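Long-range contacts in response regulator receiver protein (Sinorhizobium medicae, PDB 2RDM), which probably acts as a phosphorylation-controlled switch in two-component signalling, as other receiver domains of the CheY type do: residues 52-57 with 80-85; 11-16 with 58-63; 40-45 with 67-72; 22-27 with 112-117. The protein carries 1 engineered substitution. All blocks are in the same frame, centred on the assembly; numbering follows the deposited sequence. Where two conformers were deposited one is given.

Contact 1: 52-57 with 80-85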
loop_
_atom_site.group_PDB
_atom_site.type_symbol
_atom_site.label_atom_id
_atom_site.label_comp_id
_atom_site.label_asym_id
_atom_site.label_seq_id
_atom_site.Cartn_x
_atom_site.Cartn_y
_atom_site.Cartn_z
ATOM N N ASP A 52 8.888 21.731 4.785
ATOM C CA ASP A 52 7.899 20.803 4.262
ATOM C C ASP A 52 8.401 19.375 4.093
ATOM O O ASP A 52 7.606 18.459 3.942
ATOM C CB ASP A 52 7.361 21.327 2.941
ATOM C CG ASP A 52 6.760 22.718 3.074
ATOM O OD1 ASP A 52 5.771 22.870 3.819
ATOM O OD2 ASP A 52 7.297 23.650 2.440
ATOM N N GLY A 53 9.710 19.174 4.122
ATOM C CA GLY A 53 10.236 17.826 3.998
ATOM C C GLY A 53 11.691 17.871 4.371
ATOM O O GLY A 53 12.299 18.947 4.383
ATOM N N VAL A 54 12.262 16.714 4.674
ATOM C CA VAL A 54 13.616 16.685 5.184
ATOM C C VAL A 54 14.385 15.596 4.439
ATOM O O VAL A 54 13.934 14.458 4.392
ATOM C CB VAL A 54 13.646 16.416 6.722
ATOM C CG1 VAL A 54 15.079 16.241 7.216
ATOM C CG2 VAL A 54 12.938 17.546 7.503
ATOM N N VAL A 55 15.500 15.983 3.832
ATOM C CA VAL A 55 16.423 15.045 3.184
ATOM C C VAL A 55 17.750 15.106 3.937
ATOM O O VAL A 55 18.447 16.129 3.867
ATOM C CB VAL A 55 16.644 15.402 1.696
ATOM C CG1 VAL A 55 17.582 14.427 1.060
ATOM C CG2 VAL A 55 15.337 15.368 0.912
ATOM N N THR A 56 18.112 14.017 4.621
ATOM C CA THR A 56 19.247 14.048 5.556
ATOM C C THR A 56 20.192 12.859 5.413
ATOM O O THR A 56 19.742 11.733 5.249
ATOM C CB THR A 56 18.776 14.187 7.059
ATOM O OG1 THR A 56 19.914 14.290 7.939
ATOM C CG2 THR A 56 17.900 13.003 7.515
ATOM N N ASP A 57 21.498 13.128 5.504
ATOM C CA ASP A 57 22.515 12.070 5.716
ATOM C C ASP A 57 22.289 11.298 7.005
ATOM O O ASP A 57 21.722 11.829 7.944
ATOM C CB ASP A 57 23.909 12.676 5.879
ATOM C CG ASP A 57 24.451 13.278 4.623
ATOM O OD1 ASP A 57 23.753 13.267 3.587
ATOM O OD2 ASP A 57 25.599 13.774 4.692
HETATM N N MSE A 80 5.809 14.656 8.640
HETATM C CA MSE A 80 6.922 15.206 7.865
HETATM C C MSE A 80 7.510 14.136 6.952
HETATM O O MSE A 80 7.844 13.063 7.437
HETATM C CB MSE A 80 8.047 15.693 8.785
HETATM C CG MSE A 80 9.152 16.417 8.018
HETATM SE SE MSE A 80 8.572 18.260 7.487
HETATM C CE MSE A 80 9.173 19.129 9.124
ATOM N N PRO A 81 7.573 14.407 5.638
ATOM C CA PRO A 81 8.328 13.593 4.696
ATOM C C PRO A 81 9.802 13.472 5.109
ATOM O O PRO A 81 10.460 14.475 5.363
ATOM C CB PRO A 81 8.205 14.376 3.395
ATOM C CG PRO A 81 6.845 15.025 3.513
ATOM C CD PRO A 81 6.818 15.472 4.947
ATOM N N ILE A 82 10.295 12.248 5.194
ATOM C CA ILE A 82 11.671 12.037 5.639
ATOM C C ILE A 82 12.340 11.122 4.620
ATOM O O ILE A 82 11.846 10.019 4.382
ATOM C CB ILE A 82 11.729 11.376 7.035
ATOM C CG1 ILE A 82 11.078 12.259 8.110
ATOM C CG2 ILE A 82 13.177 10.984 7.406
ATOM C CD1 ILE A 82 11.830 13.526 8.456
ATOM N N VAL A 83 13.408 11.611 3.991
ATOM C CA VAL A 83 14.255 10.793 3.122
ATOM C C VAL A 83 15.657 10.793 3.709
ATOM O O VAL A 83 16.279 11.851 3.837
ATOM C CB VAL A 83 14.324 11.326 1.671
ATOM C CG1 VAL A 83 15.223 10.434 0.798
ATOM C CG2 VAL A 83 12.913 11.409 1.032
ATOM N N TYR A 84 16.169 9.605 4.004
ATOM C CA TYR A 84 17.550 9.460 4.457
ATOM C C TYR A 84 18.465 9.182 3.282
ATOM O O TYR A 84 18.088 8.473 2.352
ATOM C CB TYR A 84 17.680 8.299 5.430
ATOM C CG TYR A 84 16.783 8.331 6.662
ATOM C CD1 TYR A 84 17.087 9.149 7.757
ATOM C CD2 TYR A 84 15.642 7.527 6.733
ATOM C CE1 TYR A 84 16.283 9.154 8.888
ATOM C CE2 TYR A 84 14.827 7.523 7.864
ATOM C CZ TYR A 84 15.135 8.359 8.921
ATOM O OH TYR A 84 14.373 8.323 10.039
ATOM N N ILE A 85 19.697 9.688 3.349
ATOM C CA ILE A 85 20.691 9.480 2.294
ATOM C C ILE A 85 21.937 8.862 2.922
ATOM O O ILE A 85 22.583 9.506 3.744
ATOM C CB ILE A 85 21.095 10.816 1.609
ATOM C CG1 ILE A 85 19.885 11.560 1.025
ATOM C CG2 ILE A 85 22.189 10.596 0.566
ATOM C CD1 ILE A 85 19.030 10.794 0.064
#
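V54 and T56 each bond through both N-H and carbonyl to segment 80-85, the ladder of a parallel pair. V54 N donates to P81 O at 3.0 Å, and T56 N to V83 O at 2.9 Å. In return V83 N meets V54 O at 2.9 Å, almost straight at 175° at the hydrogen. I85 N reaches T56 O at 2.8 Å from 35° above the carbonyl plane. These neighbouring central strands of the CheY-like sheet are joined by a beta-alpha-beta crossover through helix 66-76, and D57, the predicted phosphorylation site, ends the first of them.

Apolar contacts follow the ladder. On the face toward helix 66-76, I82 CD1 packs on V54 CB at 3.8 Å, and T56 CG2 lies beside the Y84 ring, 3.9 Å from CD1. With T56 OG1 anti to its own N (chi1 -177°), the hydroxyl can donate to D57 O at 3.1 Å while the methyl serves the ring. With a glycine in place of T56, the D57 carbonyl would probably lose its hydroxyl partner and the flank of Y84 its methyl neighbour. Where the strands begin, the bent selenomethionine M80 brings SE to 3.6 Å from D52 C.

Contact 2: 11-16 with 58-63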
loop_
_atom_site.group_PDB
_atom_site.type_symbol
_atom_site.label_atom_id
_atom_site.label_comp_id
_atom_site.label_asym_id
_atom_site.label_seq_id
_atom_site.Cartn_x
_atom_site.Cartn_y
_atom_site.Cartn_z
ATOM N N ALA A 11 20.301 18.204 4.597
ATOM C CA ALA A 11 21.442 18.146 5.507
ATOM C C ALA A 11 22.475 17.154 4.996
ATOM O O ALA A 11 22.254 15.942 5.058
ATOM C CB ALA A 11 20.983 17.764 6.937
ATOM N N ASP A 12 23.577 17.674 4.463
ATOM C CA ASP A 12 24.651 16.833 3.924
ATOM C C ASP A 12 26.003 17.488 4.160
ATOM O O ASP A 12 26.163 18.685 3.933
ATOM C CB ASP A 12 24.448 16.521 2.421
ATOM C CG ASP A 12 25.387 15.410 1.906
ATOM O OD1 ASP A 12 26.628 15.524 2.013
ATOM O OD2 ASP A 12 24.885 14.402 1.382
ATOM N N ASP A 13 26.956 16.656 4.588
ATOM C CA ASP A 13 28.333 17.027 4.954
ATOM C C ASP A 13 29.186 17.615 3.839
ATOM O O ASP A 13 29.734 18.711 3.982
ATOM C CB ASP A 13 29.068 15.785 5.475
ATOM C CG ASP A 13 29.476 15.898 6.926
ATOM O OD1 ASP A 13 29.546 17.026 7.455
ATOM O OD2 ASP A 13 29.754 14.842 7.532
ATOM N N GLU A 14 29.336 16.863 2.749
ATOM C CA GLU A 14 30.304 17.224 1.713
ATOM C C GLU A 14 29.781 18.213 0.674
ATOM O O GLU A 14 28.607 18.173 0.291
ATOM C CB GLU A 14 30.922 15.984 1.053
ATOM C CG GLU A 14 29.949 14.890 0.658
ATOM C CD GLU A 14 30.654 13.695 0.035
ATOM O OE1 GLU A 14 31.459 13.900 -0.902
ATOM O OE2 GLU A 14 30.399 12.551 0.474
ATOM N N ALA A 15 30.685 19.090 0.235
ATOM C CA ALA A 15 30.382 20.199 -0.673
ATOM C C ALA A 15 29.866 19.765 -2.042
ATOM O O ALA A 15 28.880 20.329 -2.532
ATOM C CB ALA A 15 31.602 21.112 -0.822
ATOM N N ILE A 16 30.527 18.772 -2.646
ATOM C CA ILE A 16 30.132 18.257 -3.966
ATOM C C ILE A 16 28.687 17.726 -3.983
ATOM O O ILE A 16 27.918 18.055 -4.884
ATOM C CB ILE A 16 31.139 17.206 -4.551
ATOM C CG1 ILE A 16 31.409 16.053 -3.569
ATOM C CG2 ILE A 16 32.447 17.889 -4.960
ATOM C CD1 ILE A 16 31.669 14.701 -4.244
ATOM N N ILE A 58 22.828 10.082 7.084
ATOM C CA ILE A 58 22.807 9.329 8.336
ATOM C C ILE A 58 23.946 9.789 9.247
ATOM O O ILE A 58 23.730 10.058 10.429
ATOM C CB ILE A 58 22.891 7.787 8.089
ATOM C CG1 ILE A 58 21.630 7.293 7.377
ATOM C CG2 ILE A 58 23.103 7.015 9.394
ATOM C CD1 ILE A 58 20.380 7.968 7.865
ATOM N N ARG A 59 25.151 9.882 8.692
ATOM C CA ARG A 59 26.331 10.230 9.475
ATOM C C ARG A 59 26.806 11.641 9.154
ATOM O O ARG A 59 26.913 12.021 7.991
ATOM C CB ARG A 59 27.472 9.237 9.213
ATOM C CG ARG A 59 27.111 7.772 9.387
ATOM C CD ARG A 59 28.237 6.879 8.880
ATOM N NE ARG A 59 27.824 5.482 8.730
ATOM C CZ ARG A 59 28.147 4.499 9.570
ATOM N NH1 ARG A 59 28.896 4.739 10.642
ATOM N NH2 ARG A 59 27.719 3.264 9.337
ATOM N N PHE A 60 27.086 12.415 10.197
ATOM C CA PHE A 60 27.753 13.695 10.043
ATOM C C PHE A 60 29.119 13.596 10.714
ATOM O O PHE A 60 29.466 12.529 11.224
ATOM C CB PHE A 60 26.895 14.802 10.635
ATOM C CG PHE A 60 25.574 14.979 9.915
ATOM C CD1 PHE A 60 25.527 15.637 8.686
ATOM C CD2 PHE A 60 24.398 14.457 10.448
ATOM C CE1 PHE A 60 24.316 15.796 8.007
ATOM C CE2 PHE A 60 23.179 14.611 9.772
ATOM C CZ PHE A 60 23.144 15.277 8.557
ATOM N N CYS A 61 29.898 14.679 10.695
ATOM C CA CYS A 61 31.233 14.679 11.319
ATOM C C CYS A 61 31.123 14.377 12.811
ATOM O O CYS A 61 31.912 13.598 13.353
ATOM C CB CYS A 61 31.952 16.014 11.103
ATOM S SG CYS A 61 32.284 16.418 9.374
ATOM N N GLN A 62 30.120 14.989 13.442
ATOM C CA GLN A 62 29.846 14.810 14.864
ATOM C C GLN A 62 28.355 14.536 15.088
ATOM O O GLN A 62 27.526 14.899 14.243
ATOM C CB GLN A 62 30.278 16.061 15.646
ATOM C CG GLN A 62 31.796 16.254 15.778
ATOM C CD GLN A 62 32.478 15.128 16.537
ATOM O OE1 GLN A 62 32.007 14.695 17.588
ATOM N NE2 GLN A 62 33.598 14.651 16.005
ATOM N N PRO A 63 28.001 13.868 16.220
ATOM C CA PRO A 63 26.579 13.785 16.608
ATOM C C PRO A 63 25.967 15.176 16.803
ATOM O O PRO A 63 26.702 16.112 17.091
ATOM C CB PRO A 63 26.629 13.043 17.951
ATOM C CG PRO A 63 27.871 12.230 17.881
ATOM C CD PRO A 63 28.853 13.096 17.153
HETATM O O HOH W 1 28.594 17.664 9.765
#
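F60 turns the edge of its ring to the end of strand 7-11, where it meets A11 in two ways. CZ packs on A11 CB at 3.7 Å, and CE1 comes to 3.6 Å from A11 O, the carbonyl lying near the ring plane. With CG anti to its own carbonyl carbon (chi1 -64°), the F60 ring swings back from the loop toward A11.

The polar contacts belong to D13, whose carboxylate sits over the F60-C61 backbone. OD2 stands 3.4 Å from F60 CA; it is also close to C61 N, but the angle is too poor for a hydrogen bond. OD1 lies 3.4 Å from C61 SG. A water also bridges the two residues, donating to D13 OD1 at 2.6 Å and weakly accepting from C61 N at 3.4 Å. Shortened to an alanine, D13 would be likely to leave this water without its carboxylate and the loop at C61 less firmly held.

Within segment 11-16, D12 OD1 accepts from E14 N at 3.1 Å, an Asx turn that leads into helix 15-27, with E14 as its N-cap. The backbone N of D13 donates to D57 OD2.

D12 and D13 thus gather beside D57, the predicted phosphoacceptor, as does the acidic pair that binds magnesium in relatives of CheY. Across the contact, ring packing is joined by a water held closely by the carboxylate and weakly on the C61 side, which implies an uneven tie between the two loops.

Contact 3: 40-45 with 67-72. Engineered in segment 40-45: M44 (natural residue Leu).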
loop_
_atom_site.group_PDB
_atom_site.type_symbol
_atom_site.label_atom_id
_atom_site.label_comp_id
_atom_site.label_asym_id
_atom_site.label_seq_id
_atom_site.Cartn_x
_atom_site.Cartn_y
_atom_site.Cartn_z
ATOM N N LYS A 40 22.824 21.604 12.914
ATOM C CA LYS A 40 22.293 22.760 12.187
ATOM C C LYS A 40 20.890 22.472 11.654
ATOM O O LYS A 40 20.010 23.339 11.693
ATOM C CB LYS A 40 23.246 23.177 11.059
ATOM C CG LYS A 40 24.515 23.911 11.540
ATOM C CD LYS A 40 25.632 23.866 10.493
ATOM C CE LYS A 40 26.833 24.714 10.903
ATOM N NZ LYS A 40 27.914 24.696 9.868
ATOM N N ALA A 41 20.679 21.250 11.167
ATOM C CA ALA A 41 19.333 20.832 10.722
ATOM C C ALA A 41 18.293 20.912 11.854
ATOM O O ALA A 41 17.184 21.436 11.665
ATOM C CB ALA A 41 19.382 19.429 10.128
ATOM N N ILE A 42 18.656 20.418 13.032
ATOM C CA ILE A 42 17.753 20.432 14.207
ATOM C C ILE A 42 17.441 21.872 14.654
ATOM O O ILE A 42 16.285 22.210 14.921
ATOM C CB ILE A 42 18.333 19.556 15.350
ATOM C CG1 ILE A 42 18.229 18.079 14.953
ATOM C CG2 ILE A 42 17.622 19.801 16.696
ATOM C CD1 ILE A 42 19.058 17.137 15.778
ATOM N N GLU A 43 18.465 22.720 14.660
ATOM C CA GLU A 43 18.299 24.142 14.969
ATOM C C GLU A 43 17.286 24.795 14.027
ATOM O O GLU A 43 16.380 25.493 14.483
ATOM C CB GLU A 43 19.643 24.869 14.905
ATOM C CG GLU A 43 19.571 26.341 15.298
ATOM C CD GLU A 43 20.934 27.007 15.271
ATOM O OE1 GLU A 43 21.532 27.091 14.182
ATOM O OE2 GLU A 43 21.410 27.444 16.338
HETATM N N MSE A 44 17.425 24.519 12.752
HETATM C CA MSE A 44 16.511 25.019 11.784
HETATM C C MSE A 44 15.093 24.519 11.989
HETATM O O MSE A 44 14.162 25.276 11.954
HETATM C CB MSE A 44 17.027 24.737 10.394
HETATM C CG MSE A 44 16.264 25.381 9.332
HETATM SE SE MSE A 44 16.519 27.272 9.150
HETATM C CE MSE A 44 18.177 27.385 9.908
ATOM N N LEU A 45 14.950 23.233 12.219
ATOM C CA LEU A 45 13.640 22.639 12.513
ATOM C C LEU A 45 12.984 23.294 13.725
ATOM O O LEU A 45 11.793 23.600 13.699
ATOM C CB LEU A 45 13.760 21.128 12.724
ATOM C CG LEU A 45 13.897 20.307 11.441
ATOM C CD1 LEU A 45 14.590 18.973 11.679
ATOM C CD2 LEU A 45 12.544 20.087 10.766
ATOM N N TRP A 67 19.411 10.015 12.096
ATOM C CA TRP A 67 18.291 9.345 12.769
ATOM C C TRP A 67 17.649 10.305 13.764
ATOM O O TRP A 67 16.416 10.417 13.845
ATOM C CB TRP A 67 18.730 8.069 13.498
ATOM C CG TRP A 67 19.542 7.093 12.681
ATOM C CD1 TRP A 67 20.795 6.620 12.974
ATOM C CD2 TRP A 67 19.151 6.459 11.460
ATOM N NE1 TRP A 67 21.199 5.729 12.007
ATOM C CE2 TRP A 67 20.203 5.613 11.069
ATOM C CE3 TRP A 67 18.001 6.513 10.665
ATOM C CZ2 TRP A 67 20.150 4.844 9.908
ATOM C CZ3 TRP A 67 17.954 5.767 9.509
ATOM C CH2 TRP A 67 19.025 4.928 9.142
ATOM N N GLN A 68 18.506 11.027 14.485
ATOM C CA GLN A 68 18.034 11.988 15.470
ATOM C C GLN A 68 17.403 13.217 14.821
ATOM O O GLN A 68 16.399 13.752 15.331
ATOM C CB GLN A 68 19.146 12.372 16.442
ATOM C CG GLN A 68 18.663 13.129 17.674
ATOM C CD GLN A 68 17.350 12.604 18.262
ATOM O OE1 GLN A 68 17.201 11.415 18.553
ATOM N NE2 GLN A 68 16.404 13.508 18.467
ATOM N N VAL A 69 17.943 13.635 13.670
ATOM C CA VAL A 69 17.360 14.746 12.890
ATOM C C VAL A 69 15.905 14.429 12.548
ATOM O O VAL A 69 15.013 15.267 12.738
ATOM C CB VAL A 69 18.142 15.044 11.569
ATOM C CG1 VAL A 69 17.419 16.124 10.739
ATOM C CG2 VAL A 69 19.550 15.515 11.878
ATOM N N ALA A 70 15.676 13.207 12.069
ATOM C CA ALA A 70 14.327 12.790 11.662
ATOM C C ALA A 70 13.334 12.747 12.834
ATOM O O ALA A 70 12.161 13.105 12.675
ATOM C CB ALA A 70 14.393 11.448 10.942
ATOM N N ARG A 71 13.807 12.326 14.007
ATOM C CA ARG A 71 12.976 12.280 15.212
ATOM C C ARG A 71 12.518 13.671 15.590
ATOM O O ARG A 71 11.336 13.873 15.869
ATOM C CB ARG A 71 13.711 11.625 16.379
ATOM C CG ARG A 71 14.075 10.197 16.089
ATOM C CD ARG A 71 14.318 9.351 17.336
ATOM N NE ARG A 71 15.181 8.229 16.976
ATOM C CZ ARG A 71 14.764 7.143 16.330
ATOM N NH1 ARG A 71 13.473 7.009 15.992
ATOM N NH2 ARG A 71 15.638 6.190 16.026
ATOM N N VAL A 72 13.450 14.628 15.566
ATOM C CA VAL A 72 13.114 16.036 15.847
ATOM C C VAL A 72 12.093 16.569 14.835
ATOM O O VAL A 72 11.077 17.171 15.221
ATOM C CB VAL A 72 14.371 16.925 15.886
ATOM C CG1 VAL A 72 13.990 18.380 16.060
ATOM C CG2 VAL A 72 15.278 16.490 17.031
#
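Segments 40-45 and 67-72 are helical and run almost parallel, 3° apart with their axes 9.5 Å from each other, and the closest pair of CA atoms belongs to I42 and V69 at 5.8 Å.

I42 does most of the reaching. Its CG1 is anti to the carbonyl carbon (chi1 -71°), which sends the long branch across the gap between the helices. There CG1 touches V72 CG2 at 3.9 Å, the two side chains meeting at about a right angle, and the same CG1 rests 4.0 Å from V69 CA. The other branch, CG2, stays with V72 and packs on its CG1 at 4.0 Å. The I42 side chain therefore lies between V69 and V72, one turn apart on the partner helix.

These two helices share one face of the CheY-like sheet, and each serves as the helical connection between parallel strands: 38-46 between 31-35 and 53-57, 66-76 between 53-57 and 82-86.

Nearer the sheet A41 and L45 complete the fit. A41 CB meets V69 CG1 at 3.9 Å, and its short side chain also rests on L9 and A11 of strand 7-11. L45 comes in crosswise to V69, with CD1 4.1 Å from V69 CG1 and 3.9 Å from V69 O, so one methyl packs against both side chain and backbone. M80 touches L45 from the loop before strand 82-86.

Contact 4: 22-27 with 112-117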
loop_
_atom_site.group_PDB
_atom_site.type_symbol
_atom_site.label_atom_id
_atom_site.label_comp_id
_atom_site.label_asym_id
_atom_site.label_seq_id
_atom_site.Cartn_x
_atom_site.Cartn_y
_atom_site.Cartn_z
ATOM N N GLU A 22 21.219 19.710 -3.894
ATOM C CA GLU A 22 20.544 21.010 -3.859
ATOM C C GLU A 22 20.027 21.420 -5.230
ATOM O O GLU A 22 18.865 21.807 -5.354
ATOM C CB GLU A 22 21.463 22.103 -3.291
ATOM C CG GLU A 22 20.836 23.489 -3.208
ATOM C CD GLU A 22 21.602 24.443 -2.300
ATOM O OE1 GLU A 22 22.775 24.162 -1.950
ATOM O OE2 GLU A 22 21.018 25.482 -1.931
ATOM N N SER A 23 20.885 21.332 -6.252
ATOM C CA SER A 23 20.498 21.739 -7.608
ATOM C C SER A 23 19.471 20.796 -8.228
ATOM O O SER A 23 18.594 21.246 -8.957
ATOM C CB SER A 23 21.710 21.900 -8.528
ATOM O OG SER A 23 22.495 20.725 -8.542
ATOM N N THR A 24 19.585 19.500 -7.923
ATOM C CA THR A 24 18.571 18.504 -8.297
ATOM C C THR A 24 17.199 18.911 -7.764
ATOM O O THR A 24 16.223 18.964 -8.512
ATOM C CB THR A 24 18.959 17.085 -7.799
ATOM O OG1 THR A 24 20.126 16.647 -8.499
ATOM C CG2 THR A 24 17.841 16.072 -8.034
ATOM N N LEU A 25 17.146 19.257 -6.479
ATOM C CA LEU A 25 15.889 19.654 -5.865
ATOM C C LEU A 25 15.366 21.005 -6.365
ATOM O O LEU A 25 14.158 21.159 -6.567
ATOM C CB LEU A 25 15.990 19.610 -4.332
ATOM C CG LEU A 25 16.168 18.231 -3.676
ATOM C CD1 LEU A 25 16.734 18.351 -2.265
ATOM C CD2 LEU A 25 14.854 17.447 -3.670
ATOM N N THR A 26 16.254 21.982 -6.579
ATOM C CA THR A 26 15.797 23.282 -7.115
ATOM C C THR A 26 15.316 23.198 -8.565
ATOM O O THR A 26 14.359 23.880 -8.935
ATOM C CB THR A 26 16.826 24.423 -6.959
ATOM O OG1 THR A 26 18.051 24.049 -7.587
ATOM C CG2 THR A 26 17.071 24.736 -5.494
ATOM N N ASP A 27 15.945 22.339 -9.369
ATOM C CA ASP A 27 15.476 22.082 -10.746
ATOM C C ASP A 27 14.060 21.509 -10.789
ATOM O O ASP A 27 13.286 21.832 -11.691
ATOM C CB ASP A 27 16.426 21.140 -11.496
ATOM C CG ASP A 27 17.756 21.789 -11.836
ATOM O OD1 ASP A 27 17.855 23.033 -11.812
ATOM O OD2 ASP A 27 18.717 21.044 -12.116
ATOM N N GLN A 112 15.364 9.181 -8.714
ATOM C CA GLN A 112 15.003 8.478 -7.499
ATOM C C GLN A 112 14.801 9.440 -6.331
ATOM O O GLN A 112 13.884 9.258 -5.534
ATOM C CB GLN A 112 16.100 7.495 -7.138
ATOM C CG GLN A 112 15.990 6.156 -7.826
ATOM C CD GLN A 112 17.248 5.348 -7.612
ATOM O OE1 GLN A 112 18.211 5.486 -8.365
ATOM N NE2 GLN A 112 17.257 4.526 -6.582
ATOM N N LEU A 113 15.667 10.449 -6.225
ATOM C CA LEU A 113 15.585 11.387 -5.118
ATOM C C LEU A 113 14.279 12.182 -5.226
ATOM O O LEU A 113 13.540 12.322 -4.243
ATOM C CB LEU A 113 16.785 12.334 -5.104
ATOM C CG LEU A 113 16.738 13.522 -4.125
ATOM C CD1 LEU A 113 16.501 13.080 -2.676
ATOM C CD2 LEU A 113 18.030 14.326 -4.230
ATOM N N ILE A 114 14.011 12.665 -6.429
ATOM C CA ILE A 114 12.839 13.516 -6.703
ATOM C C ILE A 114 11.515 12.753 -6.518
ATOM O O ILE A 114 10.547 13.283 -5.943
ATOM C CB ILE A 114 12.933 14.113 -8.136
ATOM C CG1 ILE A 114 14.093 15.128 -8.252
ATOM C CG2 ILE A 114 11.632 14.769 -8.538
ATOM C CD1 ILE A 114 14.213 16.113 -7.085
ATOM N N THR A 115 11.474 11.524 -7.029
ATOM C CA THR A 115 10.338 10.627 -6.857
ATOM C C THR A 115 10.069 10.353 -5.378
ATOM O O THR A 115 8.944 10.445 -4.944
ATOM C CB THR A 115 10.534 9.300 -7.643
ATOM O OG1 THR A 115 10.644 9.605 -9.042
ATOM C CG2 THR A 115 9.349 8.385 -7.431
ATOM N N ALA A 116 11.114 10.061 -4.604
ATOM C CA ALA A 116 10.966 9.808 -3.178
ATOM C C ALA A 116 10.371 11.009 -2.458
ATOM O O ALA A 116 9.406 10.869 -1.709
ATOM C CB ALA A 116 12.324 9.446 -2.558
ATOM N N VAL A 117 10.924 12.187 -2.717
ATOM C CA VAL A 117 10.491 13.408 -2.028
ATOM C C VAL A 117 9.032 13.711 -2.392
ATOM O O VAL A 117 8.205 13.910 -1.497
ATOM C CB VAL A 117 11.439 14.608 -2.347
ATOM C CG1 VAL A 117 10.878 15.924 -1.856
ATOM C CG2 VAL A 117 12.803 14.385 -1.682
#
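I114 CD1 is the meeting point of this contact: it packs on L25 CD2 at 3.7 Å and on T24 CG2 at 3.8 Å, two adjacent residues of the other helix. The side chains of I114 and L25 run alongside one another, pointing opposite ways, while T24 comes in at a slant and offers its methyl to CG1 of I114 as well, at 3.9 Å. L113 CD2 approaches T24 CG2 at 4.2 Å, and a turn further on V117 CG2 meets L25 CD2, also at 4.2 Å, the V117 and L25 side chains nearly perpendicular.

The helices behind these side chains cross at -57°, with axes 10.2 Å apart. They are the first and last helices of the CheY-like fold, far apart in sequence and brought together over one face of the sheet. L25 packs against I8 and V32 there, and both L113 and V117 reach V55 on the central strand.

The T24 hydroxyl is consistent with this placing: OG1, anti to the carbonyl carbon (chi1 -66°), bonds back to D20 O one turn earlier, and CG2 is then anti to the backbone N, toward I114. Further out, F30 of the loop after helix 15-27 touches both L25 and V117. Beyond the chain, I114 packs on A111 of the fourth subunit, and Q112 O accepts a hydrogen bond from N122 of the third subunit.

Contact 1 is the core on which the others rest. Contact 4 covers one face of it, with V55 CG2 3.8 Å from V117 CG2; contact 3 lies over the other, where Y84 and I82 pack on A70. Those two helix pairs, with centres about 20 Å apart, sit on opposite sides of the chain's centre. Contact 2 lies at the end of the strands where the carboxylates of D12 and D57 come together: D57 OD1 is 2.7 Å from D12 OD2. Bound glycerol, probably from the crystallisation liquor, lies about 3 Å from the D57 side chain and hydrogen-bonds to I85 O and R59 N, so contacts 1 and 2 together border the predicted phosphorylation pocket.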